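Long-range contacts in structural protein VP1 (Trichodysplasia spinulosa-associated polyomavirus, PDB 4U60), which forms the pentameric jelly-roll capsomers of the viral coat and engages the sialylated oligosaccharide of the glycolipid GM1: residues C[95-100]-C[265-270]; C[21-26]-C[271-276]; C[89-94]-C[234-239]; C[25-30]-C[242-247]. All coordinates share one frame; numbering follows the deposited sequence.

Contact 1: residues C[95-100]-C[265-270]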
loop_
_atom_site.group_PDB
_atom_site.type_symbol
_atom_site.label_atom_id
_atom_site.label_comp_id
_atom_site.label_asym_id
_atom_site.label_seq_id
_atom_site.Cartn_x
_atom_site.Cartn_y
_atom_site.Cartn_z
ATOM N N VAL C 95 -16.939 -4.314 -18.591
ATOM C CA VAL C 95 -17.868 -3.827 -17.575
ATOM C C VAL C 95 -17.260 -2.627 -16.867
ATOM O O VAL C 95 -16.060 -2.624 -16.569
ATOM C CB VAL C 95 -18.256 -4.918 -16.557
ATOM C CG1 VAL C 95 -17.026 -5.509 -15.860
ATOM C CG2 VAL C 95 -19.264 -4.380 -15.548
ATOM N N LYS C 96 -18.091 -1.623 -16.619
ATOM C CA LYS C 96 -17.768 -0.536 -15.686
ATOM C C LYS C 96 -18.618 -0.821 -14.459
ATOM O O LYS C 96 -19.835 -0.893 -14.535
ATOM C CB LYS C 96 -18.102 0.827 -16.288
ATOM C CG LYS C 96 -17.389 1.104 -17.603
ATOM C CD LYS C 96 -17.689 2.486 -18.166
ATOM C CE LYS C 96 -16.949 3.594 -17.439
ATOM N NZ LYS C 96 -17.391 4.948 -17.858
ATOM N N THR C 97 -17.984 -1.003 -13.318
ATOM C CA THR C 97 -18.733 -1.302 -12.100
ATOM C C THR C 97 -18.220 -0.445 -10.951
ATOM O O THR C 97 -17.015 -0.161 -10.883
ATOM C CB THR C 97 -18.656 -2.822 -11.774
ATOM O OG1 THR C 97 -19.378 -3.136 -10.583
ATOM C CG2 THR C 97 -17.215 -3.314 -11.630
ATOM N N GLU C 98 -19.126 -0.093 -10.039
ATOM C CA GLU C 98 -18.840 0.791 -8.908
ATOM C C GLU C 98 -19.661 0.406 -7.734
ATOM O O GLU C 98 -20.822 -0.001 -7.878
ATOM C CB GLU C 98 -19.237 2.242 -9.192
ATOM C CG GLU C 98 -18.658 2.893 -10.403
ATOM C CD GLU C 98 -19.277 4.252 -10.669
ATOM O OE1 GLU C 98 -19.501 4.510 -11.857
ATOM O OE2 GLU C 98 -19.470 5.074 -9.727
ATOM N N VAL C 99 -19.073 0.591 -6.553
ATOM C CA VAL C 99 -19.807 0.505 -5.304
ATOM C C VAL C 99 -20.475 1.849 -5.081
ATOM O O VAL C 99 -19.849 2.898 -5.229
ATOM C CB VAL C 99 -18.879 0.169 -4.131
ATOM C CG1 VAL C 99 -19.636 0.222 -2.797
ATOM C CG2 VAL C 99 -18.246 -1.186 -4.344
ATOM N N VAL C 100 -21.761 1.807 -4.767
ATOM C CA VAL C 100 -22.601 2.998 -4.636
ATOM C C VAL C 100 -22.752 3.357 -3.183
ATOM O O VAL C 100 -22.832 2.477 -2.339
ATOM C CB VAL C 100 -23.990 2.729 -5.239
ATOM C CG1 VAL C 100 -24.887 3.959 -5.190
ATOM C CG2 VAL C 100 -23.836 2.244 -6.671
ATOM N N LEU C 265 -23.153 -2.420 0.772
ATOM C CA LEU C 265 -23.521 -1.374 -0.165
ATOM C C LEU C 265 -23.913 -1.974 -1.519
ATOM O O LEU C 265 -23.463 -3.078 -1.872
ATOM C CB LEU C 265 -22.373 -0.380 -0.355
ATOM C CG LEU C 265 -22.074 0.523 0.861
ATOM C CD1 LEU C 265 -20.876 1.401 0.540
ATOM C CD2 LEU C 265 -23.255 1.390 1.265
ATOM N N PRO C 266 -24.716 -1.233 -2.290
ATOM C CA PRO C 266 -25.090 -1.700 -3.610
ATOM C C PRO C 266 -23.948 -1.551 -4.611
ATOM O O PRO C 266 -23.002 -0.800 -4.376
ATOM C CB PRO C 266 -26.270 -0.792 -4.000
ATOM C CG PRO C 266 -26.302 0.338 -3.008
ATOM C CD PRO C 266 -25.202 0.130 -2.017
ATOM N N ARG C 267 -24.042 -2.282 -5.710
ATOM C CA ARG C 267 -23.077 -2.184 -6.784
ATOM C C ARG C 267 -23.818 -1.939 -8.093
ATOM O O ARG C 267 -24.863 -2.555 -8.369
ATOM C CB ARG C 267 -22.264 -3.470 -6.878
ATOM C CG ARG C 267 -21.213 -3.456 -7.974
ATOM C CD ARG C 267 -20.336 -4.700 -7.876
ATOM N NE ARG C 267 -19.323 -4.622 -6.815
ATOM C CZ ARG C 267 -18.084 -4.153 -6.969
ATOM N NH1 ARG C 267 -17.672 -3.662 -8.141
ATOM N NH2 ARG C 267 -17.234 -4.163 -5.954
ATOM N N TYR C 268 -23.238 -1.050 -8.888
ATOM C CA TYR C 268 -23.722 -0.700 -10.210
ATOM C C TYR C 268 -22.874 -1.363 -11.280
ATOM O O TYR C 268 -21.675 -1.547 -11.093
ATOM C CB TYR C 268 -23.623 0.816 -10.354
ATOM C CG TYR C 268 -23.784 1.308 -11.770
ATOM C CD1 TYR C 268 -25.045 1.562 -12.294
ATOM C CD2 TYR C 268 -22.675 1.522 -12.580
ATOM C CE1 TYR C 268 -25.208 2.021 -13.609
ATOM C CE2 TYR C 268 -22.821 1.982 -13.883
ATOM C CZ TYR C 268 -24.086 2.241 -14.386
ATOM O OH TYR C 268 -24.237 2.708 -15.674
ATOM N N PHE C 269 -23.496 -1.702 -12.405
ATOM C CA PHE C 269 -22.817 -2.307 -13.538
ATOM C C PHE C 269 -23.286 -1.700 -14.848
ATOM O O PHE C 269 -24.481 -1.505 -15.045
ATOM C CB PHE C 269 -23.117 -3.812 -13.640
ATOM C CG PHE C 269 -22.815 -4.612 -12.405
ATOM C CD1 PHE C 269 -23.749 -4.696 -11.380
ATOM C CD2 PHE C 269 -21.636 -5.355 -12.303
ATOM C CE1 PHE C 269 -23.518 -5.481 -10.266
ATOM C CE2 PHE C 269 -21.400 -6.123 -11.162
ATOM C CZ PHE C 269 -22.351 -6.165 -10.160
ATOM N N ASN C 270 -22.339 -1.463 -15.743
ATOM C CA ASN C 270 -22.633 -1.115 -17.129
ATOM C C ASN C 270 -21.793 -2.031 -17.998
ATOM O O ASN C 270 -20.570 -1.917 -18.036
ATOM C CB ASN C 270 -22.327 0.361 -17.417
ATOM C CG ASN C 270 -22.757 0.792 -18.816
ATOM O OD1 ASN C 270 -23.751 1.500 -18.986
ATOM N ND2 ASN C 270 -22.009 0.366 -19.822
#
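On the tight face of this antiparallel pair, the hydroxyl of Thr97 sits between two groups of the partner strand. Its OG1 donates to Tyr268 O at 2.8 Å and accepts from Arg267 NH1 in a nearly straight bond (166°), with OG1 near the guanidinium plane. Thr97 holds OG1 anti to the backbone N (chi1 180°), which carries the oxygen over one face of the Phe269 ring, 3.6 Å from Phe269 CD2. Glu98 N reaches Tyr268 O from the opposite face of that carbonyl. Val99 CG2 covers one face of the guanidinium, 3.5 Å from Arg267 NH2, which is salt-bridged to Asp248. The other face is looser: beyond two backbone bonds, the side chains of partly exposed Lys96 and Asn270 come no nearer than 4.4 Å, CB to CB, and Lys96 runs to Asn221. There Glu98 bonds Tyr203 of the second subunit. Strands 86-99 and 260-279 pair in the antiparallel manner of the viral jelly roll, one face towards its core, the other partly built into the subunit interface.

Contact 2: residues C[21-26]-C[271-276]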
loop_
_atom_site.group_PDB
_atom_site.type_symbol
_atom_site.label_atom_id
_atom_site.label_comp_id
_atom_site.label_asym_id
_atom_site.label_seq_id
_atom_site.Cartn_x
_atom_site.Cartn_y
_atom_site.Cartn_z
ATOM N N SER C 21 -25.173 -4.477 -33.827
ATOM C CA SER C 21 -24.260 -5.531 -33.306
ATOM C C SER C 21 -23.781 -5.339 -31.863
ATOM O O SER C 21 -23.233 -6.272 -31.274
ATOM C CB SER C 21 -23.025 -5.686 -34.198
ATOM O OG SER C 21 -22.278 -4.485 -34.260
ATOM N N ILE C 22 -23.967 -4.145 -31.305
ATOM C CA ILE C 22 -23.575 -3.847 -29.923
ATOM C C ILE C 22 -24.811 -3.516 -29.106
ATOM O O ILE C 22 -25.794 -3.004 -29.629
ATOM C CB ILE C 22 -22.619 -2.634 -29.869
ATOM C CG1 ILE C 22 -21.389 -2.866 -30.762
ATOM C CG2 ILE C 22 -22.194 -2.326 -28.449
ATOM C CD1 ILE C 22 -20.477 -3.965 -30.277
ATOM N N THR C 23 -24.752 -3.804 -27.809
ATOM C CA THR C 23 -25.794 -3.396 -26.901
ATOM C C THR C 23 -25.154 -3.231 -25.532
ATOM O O THR C 23 -24.066 -3.733 -25.285
ATOM C CB THR C 23 -26.965 -4.407 -26.854
ATOM O OG1 THR C 23 -28.119 -3.768 -26.289
ATOM C CG2 THR C 23 -26.626 -5.666 -26.045
ATOM N N THR C 24 -25.825 -2.510 -24.655
ATOM C CA THR C 24 -25.325 -2.313 -23.311
ATOM C C THR C 24 -26.422 -2.670 -22.336
ATOM O O THR C 24 -27.616 -2.488 -22.622
ATOM C CB THR C 24 -24.878 -0.868 -23.070
ATOM O OG1 THR C 24 -26.006 -0.008 -23.200
ATOM C CG2 THR C 24 -23.820 -0.449 -24.075
ATOM N N ILE C 25 -26.009 -3.187 -21.188
ATOM C CA ILE C 25 -26.920 -3.524 -20.120
ATOM C C ILE C 25 -26.453 -2.752 -18.895
ATOM O O ILE C 25 -25.277 -2.809 -18.523
ATOM C CB ILE C 25 -26.871 -5.039 -19.809
ATOM C CG1 ILE C 25 -27.470 -5.839 -20.968
ATOM C CG2 ILE C 25 -27.562 -5.364 -18.477
ATOM C CD1 ILE C 25 -28.942 -5.599 -21.208
ATOM N N GLU C 26 -27.379 -2.054 -18.269
ATOM C CA GLU C 26 -27.097 -1.319 -17.064
ATOM C C GLU C 26 -28.005 -1.848 -15.966
ATOM O O GLU C 26 -29.199 -2.063 -16.177
ATOM C CB GLU C 26 -27.350 0.157 -17.351
ATOM C CG GLU C 26 -27.027 1.094 -16.233
ATOM C CD GLU C 26 -27.294 2.532 -16.635
ATOM O OE1 GLU C 26 -26.363 3.349 -16.564
ATOM O OE2 GLU C 26 -28.430 2.858 -17.039
ATOM N N ILE C 271 -22.461 -2.952 -18.675
ATOM C CA ILE C 271 -21.799 -4.009 -19.419
ATOM C C ILE C 271 -22.019 -3.819 -20.916
ATOM O O ILE C 271 -23.148 -3.644 -21.375
ATOM C CB ILE C 271 -22.323 -5.390 -18.969
ATOM C CG1 ILE C 271 -22.039 -5.581 -17.477
ATOM C CG2 ILE C 271 -21.706 -6.489 -19.810
ATOM C CD1 ILE C 271 -22.885 -6.624 -16.802
ATOM N N LEU C 272 -20.924 -3.832 -21.661
ATOM C CA LEU C 272 -20.950 -3.726 -23.112
ATOM C C LEU C 272 -20.909 -5.116 -23.699
ATOM O O LEU C 272 -20.059 -5.906 -23.311
ATOM C CB LEU C 272 -19.738 -2.927 -23.581
ATOM C CG LEU C 272 -19.606 -2.741 -25.084
ATOM C CD1 LEU C 272 -20.660 -1.770 -25.575
ATOM C CD2 LEU C 272 -18.206 -2.253 -25.440
ATOM N N LEU C 273 -21.824 -5.411 -24.628
ATOM C CA LEU C 273 -21.863 -6.722 -25.297
ATOM C C LEU C 273 -21.888 -6.559 -26.793
ATOM O O LEU C 273 -22.352 -5.532 -27.316
ATOM C CB LEU C 273 -23.079 -7.550 -24.880
ATOM C CG LEU C 273 -23.198 -7.798 -23.377
ATOM C CD1 LEU C 273 -24.230 -6.843 -22.799
ATOM C CD2 LEU C 273 -23.592 -9.220 -23.059
ATOM N N ARG C 274 -21.399 -7.585 -27.482
ATOM C CA ARG C 274 -21.313 -7.578 -28.920
ATOM C C ARG C 274 -21.777 -8.916 -29.460
ATOM O O ARG C 274 -21.733 -9.930 -28.761
ATOM C CB ARG C 274 -19.886 -7.281 -29.388
ATOM C CG ARG C 274 -18.872 -8.378 -29.097
ATOM C CD ARG C 274 -17.475 -7.976 -29.521
ATOM N NE ARG C 274 -16.474 -8.956 -29.108
ATOM C CZ ARG C 274 -15.150 -8.741 -29.090
ATOM N NH1 ARG C 274 -14.642 -7.578 -29.465
ATOM N NH2 ARG C 274 -14.324 -9.696 -28.703
ATOM N N LYS C 275 -22.216 -8.914 -30.709
ATOM C CA LYS C 275 -22.677 -10.137 -31.337
ATOM C C LYS C 275 -21.510 -10.967 -31.838
ATOM O O LYS C 275 -20.649 -10.465 -32.564
ATOM C CB LYS C 275 -23.614 -9.838 -32.504
ATOM C CG LYS C 275 -24.988 -9.363 -32.085
ATOM C CD LYS C 275 -25.870 -9.109 -33.300
ATOM C CE LYS C 275 -27.160 -8.410 -32.895
ATOM N NZ LYS C 275 -27.981 -8.043 -34.081
ATOM N N ARG C 276 -21.524 -12.245 -31.461
ATOM C CA ARG C 276 -20.507 -13.211 -31.862
ATOM C C ARG C 276 -21.154 -14.427 -32.541
ATOM O O ARG C 276 -22.070 -15.044 -32.001
ATOM C CB ARG C 276 -19.732 -13.681 -30.636
ATOM C CG ARG C 276 -18.763 -14.833 -30.886
ATOM C CD ARG C 276 -17.498 -14.378 -31.594
ATOM N NE ARG C 276 -16.583 -13.726 -30.660
ATOM C CZ ARG C 276 -15.256 -13.651 -30.795
ATOM N NH1 ARG C 276 -14.644 -14.177 -31.851
ATOM N NH2 ARG C 276 -14.536 -13.049 -29.850
#
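Ile271 N gives the shortest polar bond here, 2.8 Å to Ile25 O and nearly straight at 175°, and Ile25 N returns a bond to Ile271 O. The same two-way exchange joins Thr23 and Leu273, while the ladder finishes with Lys275 N on Ser21 O, more bent at the hydrogen (140°). Between these hydrogen-bonded pairs, Ile22 lies across from Arg274 and Thr24 across from Leu272, and on their face of the sheet the closest side-chain contacts are made. Leu272 CD1 touches two methyls, Ile22 CG2 at 3.3 Å and Thr24 CG2 at 3.7 Å. The first is tighter than an ordinary carbon contact. With CG anti to the backbone N (chi1 179°), the Leu272 branch reaches over the neighbouring strand to meet both. Ile22 uses its other branch as well, laying CD1 against Arg274 CB at 3.5 Å. On the reverse face, Leu273 CD1 approaches Ile25 CG1 at 3.9 Å, and Thr23 runs alongside Leu273, both side chains heading the same way. The guanidinium of Arg274 leaves this pair to form a salt bridge with Glu91. Strand 260-279 is therefore flanked by two antiparallel partners, strand 12-29 through this ladder and strand 86-99 through backbone bonds such as Arg274 with Glu91, while Ile271 packs on Leu242 and Val244 of strand 241-254.

Contact 3: residues C[89-94]-C[234-239]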
loop_
_atom_site.group_PDB
_atom_site.type_symbol
_atom_site.label_atom_id
_atom_site.label_comp_id
_atom_site.label_asym_id
_atom_site.label_seq_id
_atom_site.Cartn_x
_atom_site.Cartn_y
_atom_site.Cartn_z
ATOM N N MET C 89 -24.485 -15.306 -30.561
ATOM C CA MET C 89 -24.544 -15.154 -29.116
ATOM C C MET C 89 -24.042 -13.761 -28.739
ATOM O O MET C 89 -23.219 -13.192 -29.449
ATOM C CB MET C 89 -23.664 -16.193 -28.431
ATOM C CG MET C 89 -24.068 -17.622 -28.716
ATOM S SD MET C 89 -23.098 -18.802 -27.751
ATOM C CE MET C 89 -23.863 -18.627 -26.150
ATOM N N TRP C 90 -24.558 -13.232 -27.638
ATOM C CA TRP C 90 -24.028 -11.998 -27.049
ATOM C C TRP C 90 -22.759 -12.343 -26.304
ATOM O O TRP C 90 -22.724 -13.294 -25.523
ATOM C CB TRP C 90 -25.026 -11.348 -26.091
ATOM C CG TRP C 90 -26.193 -10.740 -26.789
ATOM C CD1 TRP C 90 -27.476 -11.192 -26.794
ATOM C CD2 TRP C 90 -26.175 -9.571 -27.616
ATOM N NE1 TRP C 90 -28.271 -10.363 -27.570
ATOM C CE2 TRP C 90 -27.486 -9.362 -28.079
ATOM C CE3 TRP C 90 -25.172 -8.667 -27.991
ATOM C CZ2 TRP C 90 -27.830 -8.281 -28.907
ATOM C CZ3 TRP C 90 -25.509 -7.601 -28.804
ATOM C CH2 TRP C 90 -26.827 -7.419 -29.261
ATOM N N GLU C 91 -21.710 -11.567 -26.564
ATOM C CA GLU C 91 -20.418 -11.740 -25.908
ATOM C C GLU C 91 -20.178 -10.507 -25.042
ATOM O O GLU C 91 -20.224 -9.400 -25.543
ATOM C CB GLU C 91 -19.347 -11.825 -26.983
ATOM C CG GLU C 91 -17.924 -11.971 -26.487
ATOM C CD GLU C 91 -16.917 -11.905 -27.612
ATOM O OE1 GLU C 91 -17.326 -11.704 -28.781
ATOM O OE2 GLU C 91 -15.705 -12.062 -27.334
ATOM N N ALA C 92 -19.952 -10.715 -23.746
ATOM C CA ALA C 92 -19.679 -9.611 -22.827
ATOM C C ALA C 92 -18.225 -9.174 -23.003
ATOM O O ALA C 92 -17.320 -9.950 -22.808
ATOM C CB ALA C 92 -19.933 -10.047 -21.394
ATOM N N VAL C 93 -18.030 -7.917 -23.392
ATOM C CA VAL C 93 -16.718 -7.398 -23.771
ATOM C C VAL C 93 -16.033 -6.696 -22.588
ATOM O O VAL C 93 -14.843 -6.843 -22.388
ATOM C CB VAL C 93 -16.861 -6.368 -24.903
ATOM C CG1 VAL C 93 -15.512 -5.758 -25.262
ATOM C CG2 VAL C 93 -17.513 -6.993 -26.133
ATOM N N SER C 94 -16.809 -5.937 -21.836
ATOM C CA SER C 94 -16.269 -5.118 -20.752
ATOM C C SER C 94 -17.360 -4.719 -19.793
ATOM O O SER C 94 -18.547 -4.736 -20.138
ATOM C CB SER C 94 -15.607 -3.851 -21.336
ATOM O OG SER C 94 -16.537 -3.039 -22.040
ATOM N N GLY C 234 -14.869 -12.953 -24.778
ATOM C CA GLY C 234 -15.585 -12.631 -23.550
ATOM C C GLY C 234 -16.566 -13.738 -23.191
ATOM O O GLY C 234 -16.794 -14.650 -23.996
ATOM N N PRO C 235 -17.202 -13.640 -22.013
ATOM C CA PRO C 235 -18.280 -14.575 -21.681
ATOM C C PRO C 235 -19.363 -14.594 -22.778
ATOM O O PRO C 235 -19.751 -13.535 -23.276
ATOM C CB PRO C 235 -18.828 -14.018 -20.376
ATOM C CG PRO C 235 -17.668 -13.303 -19.750
ATOM C CD PRO C 235 -16.968 -12.666 -20.924
ATOM N N LEU C 236 -19.814 -15.784 -23.144
ATOM C CA LEU C 236 -20.837 -15.982 -24.192
ATOM C C LEU C 236 -22.151 -16.342 -23.516
ATOM O O LEU C 236 -22.210 -17.257 -22.699
ATOM C CB LEU C 236 -20.384 -17.039 -25.181
ATOM C CG LEU C 236 -19.079 -16.710 -25.920
ATOM C CD1 LEU C 236 -18.609 -17.918 -26.718
ATOM C CD2 LEU C 236 -19.237 -15.518 -26.849
ATOM N N CYS C 237 -23.178 -15.542 -23.788
ATOM C CA CYS C 237 -24.408 -15.583 -23.024
ATOM C C CYS C 237 -25.372 -16.659 -23.500
ATOM O O CYS C 237 -26.153 -16.463 -24.452
ATOM C CB CYS C 237 -25.059 -14.198 -23.052
ATOM S SG CYS C 237 -24.039 -12.996 -22.157
ATOM N N LYS C 238 -25.302 -17.799 -22.816
ATOM C CA LYS C 238 -26.087 -18.969 -23.164
ATOM C C LYS C 238 -27.566 -18.698 -22.942
ATOM O O LYS C 238 -27.960 -18.139 -21.908
ATOM C CB LYS C 238 -25.615 -20.160 -22.345
ATOM C CG LYS C 238 -24.201 -20.603 -22.705
ATOM C CD LYS C 238 -23.708 -21.713 -21.791
ATOM C CE LYS C 238 -22.317 -22.188 -22.209
ATOM N NZ LYS C 238 -21.795 -23.269 -21.331
ATOM N N GLY C 239 -28.370 -19.056 -23.931
ATOM C CA GLY C 239 -29.805 -18.783 -23.892
ATOM C C GLY C 239 -30.146 -17.310 -23.769
ATOM O O GLY C 239 -31.197 -16.958 -23.230
HETATM O O HOH W 1 -26.679 -14.554 -26.263
#
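Glu91 and Leu236 run side by side, pointing the same way, with Leu236 CD2 against Glu91 CB at 3.7 Å. Extended beyond CG, which stands anti to the backbone N (chi1 178°), the Glu91 chain carries its carboxylate past this leucine to Gly234. There OE2 accepts the Gly234 N-H on its anti lone pair, over 2.8 Å and nearly straight (172°). Met89 approaches Leu236 differently, crossing it at about a right angle; its chain bends at chi3 (76°) and sets CE 3.9 Å from Leu236 CB and 3.6 Å from Cys237 O. Backbone bonds from Cys237 N to Trp90 O and from Ala92 N to Pro235 O flank the single Glu91-Leu236 bridge, and a water spans Trp90 N and Cys237 O. The other carboxylate oxygen, Glu91 OE1, is salt-bridged to both Arg274 and Arg276. One buried acid thus ties the loop before strand 241-254 to two basic side chains of strand 260-279, and their charges probably favour its ionised form.

Contact 4: residues C[25-30]-C[242-247]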
loop_
_atom_site.group_PDB
_atom_site.type_symbol
_atom_site.label_atom_id
_atom_site.label_comp_id
_atom_site.label_asym_id
_atom_site.label_seq_id
_atom_site.Cartn_x
_atom_site.Cartn_y
_atom_site.Cartn_z
ATOM N N ILE C 25 -26.009 -3.187 -21.188
ATOM C CA ILE C 25 -26.920 -3.524 -20.120
ATOM C C ILE C 25 -26.453 -2.752 -18.895
ATOM O O ILE C 25 -25.277 -2.809 -18.523
ATOM C CB ILE C 25 -26.871 -5.039 -19.809
ATOM C CG1 ILE C 25 -27.470 -5.839 -20.968
ATOM C CG2 ILE C 25 -27.562 -5.364 -18.477
ATOM C CD1 ILE C 25 -28.942 -5.599 -21.208
ATOM N N GLU C 26 -27.379 -2.054 -18.269
ATOM C CA GLU C 26 -27.097 -1.319 -17.064
ATOM C C GLU C 26 -28.005 -1.848 -15.966
ATOM O O GLU C 26 -29.199 -2.063 -16.177
ATOM C CB GLU C 26 -27.350 0.157 -17.351
ATOM C CG GLU C 26 -27.027 1.094 -16.233
ATOM C CD GLU C 26 -27.294 2.532 -16.635
ATOM O OE1 GLU C 26 -26.363 3.349 -16.564
ATOM O OE2 GLU C 26 -28.430 2.858 -17.039
ATOM N N LEU C 27 -27.439 -2.086 -14.796
ATOM C CA LEU C 27 -28.229 -2.538 -13.658
ATOM C C LEU C 27 -27.517 -2.223 -12.375
ATOM O O LEU C 27 -26.341 -1.873 -12.375
ATOM C CB LEU C 27 -28.486 -4.039 -13.725
ATOM C CG LEU C 27 -27.280 -4.923 -13.419
ATOM C CD1 LEU C 27 -27.660 -6.234 -12.747
ATOM C CD2 LEU C 27 -26.522 -5.209 -14.714
ATOM N N TYR C 28 -28.242 -2.338 -11.273
ATOM C CA TYR C 28 -27.624 -2.333 -9.951
ATOM C C TYR C 28 -28.160 -3.524 -9.176
ATOM O O TYR C 28 -29.252 -4.055 -9.482
ATOM C CB TYR C 28 -27.890 -1.004 -9.197
ATOM C CG TYR C 28 -29.364 -0.766 -8.918
ATOM C CD1 TYR C 28 -29.968 -1.266 -7.766
ATOM C CD2 TYR C 28 -30.159 -0.101 -9.830
ATOM C CE1 TYR C 28 -31.330 -1.083 -7.530
ATOM C CE2 TYR C 28 -31.521 0.083 -9.612
ATOM C CZ TYR C 28 -32.104 -0.421 -8.455
ATOM O OH TYR C 28 -33.459 -0.231 -8.254
ATOM N N LEU C 29 -27.381 -3.958 -8.194
ATOM C CA LEU C 29 -27.815 -4.968 -7.249
ATOM C C LEU C 29 -27.705 -4.422 -5.835
ATOM O O LEU C 29 -26.646 -3.957 -5.422
ATOM C CB LEU C 29 -26.965 -6.235 -7.377
ATOM C CG LEU C 29 -27.131 -6.989 -8.703
ATOM C CD1 LEU C 29 -26.097 -8.100 -8.781
ATOM C CD2 LEU C 29 -28.541 -7.545 -8.869
ATOM N N ASN C 30 -28.818 -4.485 -5.107
ATOM C CA ASN C 30 -28.794 -4.149 -3.703
ATOM C C ASN C 30 -28.184 -5.265 -2.872
ATOM O O ASN C 30 -28.212 -6.444 -3.233
ATOM C CB ASN C 30 -30.183 -3.767 -3.190
ATOM C CG ASN C 30 -30.492 -2.300 -3.418
ATOM O OD1 ASN C 30 -29.722 -1.426 -3.016
ATOM N ND2 ASN C 30 -31.586 -2.023 -4.086
ATOM N N LEU C 242 -27.543 -12.976 -19.323
ATOM C CA LEU C 242 -26.310 -12.409 -18.757
ATOM C C LEU C 242 -26.417 -12.533 -17.257
ATOM O O LEU C 242 -27.407 -12.115 -16.659
ATOM C CB LEU C 242 -26.208 -10.942 -19.150
ATOM C CG LEU C 242 -25.077 -10.115 -18.547
ATOM C CD1 LEU C 242 -23.733 -10.668 -18.989
ATOM C CD2 LEU C 242 -25.249 -8.661 -18.961
ATOM N N TYR C 243 -25.364 -13.045 -16.634
ATOM C CA TYR C 243 -25.385 -13.310 -15.206
ATOM C C TYR C 243 -24.406 -12.397 -14.488
ATOM O O TYR C 243 -23.222 -12.366 -14.833
ATOM C CB TYR C 243 -25.065 -14.791 -14.978
ATOM C CG TYR C 243 -26.057 -15.718 -15.671
ATOM C CD1 TYR C 243 -26.044 -15.889 -17.049
ATOM C CD2 TYR C 243 -27.009 -16.397 -14.939
ATOM C CE1 TYR C 243 -26.947 -16.725 -17.670
ATOM C CE2 TYR C 243 -27.916 -17.234 -15.544
ATOM C CZ TYR C 243 -27.874 -17.399 -16.908
ATOM O OH TYR C 243 -28.778 -18.240 -17.480
ATOM N N VAL C 244 -24.925 -11.681 -13.493
ATOM C CA VAL C 244 -24.150 -10.708 -12.731
ATOM C C VAL C 244 -24.310 -11.035 -11.262
ATOM O O VAL C 244 -25.433 -11.250 -10.791
ATOM C CB VAL C 244 -24.647 -9.278 -13.018
ATOM C CG1 VAL C 244 -23.821 -8.267 -12.260
ATOM C CG2 VAL C 244 -24.611 -9.005 -14.519
ATOM N N SER C 245 -23.185 -11.044 -10.538
ATOM C CA SER C 245 -23.209 -11.427 -9.133
ATOM C C SER C 245 -22.248 -10.565 -8.353
ATOM O O SER C 245 -21.247 -10.121 -8.910
ATOM C CB SER C 245 -22.805 -12.896 -8.966
ATOM O OG SER C 245 -23.566 -13.750 -9.829
ATOM N N CYS C 246 -22.507 -10.386 -7.066
ATOM C CA CYS C 246 -21.600 -9.570 -6.257
ATOM C C CYS C 246 -21.848 -9.694 -4.770
ATOM O O CYS C 246 -22.845 -10.285 -4.342
ATOM C CB CYS C 246 -21.665 -8.097 -6.679
ATOM S SG CYS C 246 -23.266 -7.297 -6.427
ATOM N N CYS C 247 -20.910 -9.145 -3.991
ATOM C CA CYS C 247 -21.100 -8.956 -2.569
ATOM C C CYS C 247 -20.159 -7.837 -2.156
ATOM O O CYS C 247 -18.993 -7.844 -2.534
ATOM C CB CYS C 247 -20.815 -10.228 -1.783
ATOM S SG CYS C 247 -21.198 -10.093 -0.021
#
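Leu29 makes the closest side-chain contacts between these two strands, with CD1 3.8 Å from Cys246 SG and 4.2 Å from Val244 CG1. The same methyl lies 3.8 Å from Val244 O. Cys246 holds SG between its backbone N and carbonyl carbon (chi1 64°), and from there the sulfur also meets Leu29 CB. Further along, Leu27 CD2 comes to 4.3 Å from Val244 CG2. At the far end Leu242 CD2 approaches Ile25 CG2 at 4.1 Å, the two side chains sliding past each other in opposite directions. No hydrogen bond crosses: the strand axes stay 8.6 Å apart at their closest and are inclined at 35°, so only alternate side chains meet in between. The next shell sets both strands in place. Backbone bonds tie Leu27 to Phe269 and Leu29 to Arg267, and Leu242 is bonded to Ile73 of strand 69-74. Phe269 also packs against both Leu27 and Val244, while Phe133 of strand 129-136 touches Cys246. On the opposite side of strand 12-29, Tyr28 packs on Pro174 of the second subunit. Apolar side chains meeting between two strands with no hydrogen bonds between them are what builds the hydrophobic core of a jelly-roll beta sandwich, here that of the VP1 subunit.

From the N terminus, strand 12-29 enters first: residues 21-26 wait for 271-276 to close contact 2, and the overlapping residues 25-30 meet 242-247 in contact 4, a shorter loop. Strand 86-99 follows, first with 89-94, which closes on 234-239 in contact 3, then with 95-100, which pairs with 265-270 in contact 1. Contacts 1 and 3 both fall within the span of contact 2, and contact 3 also within that of contact 4. Contact 1 crosses contacts 3 and 4. Strand 260-279 joins 86-99 to 12-29 through contacts 1 and 2, contact 4 packs 12-29 over 241-254, and contact 3 adds the loop leading into 241-254.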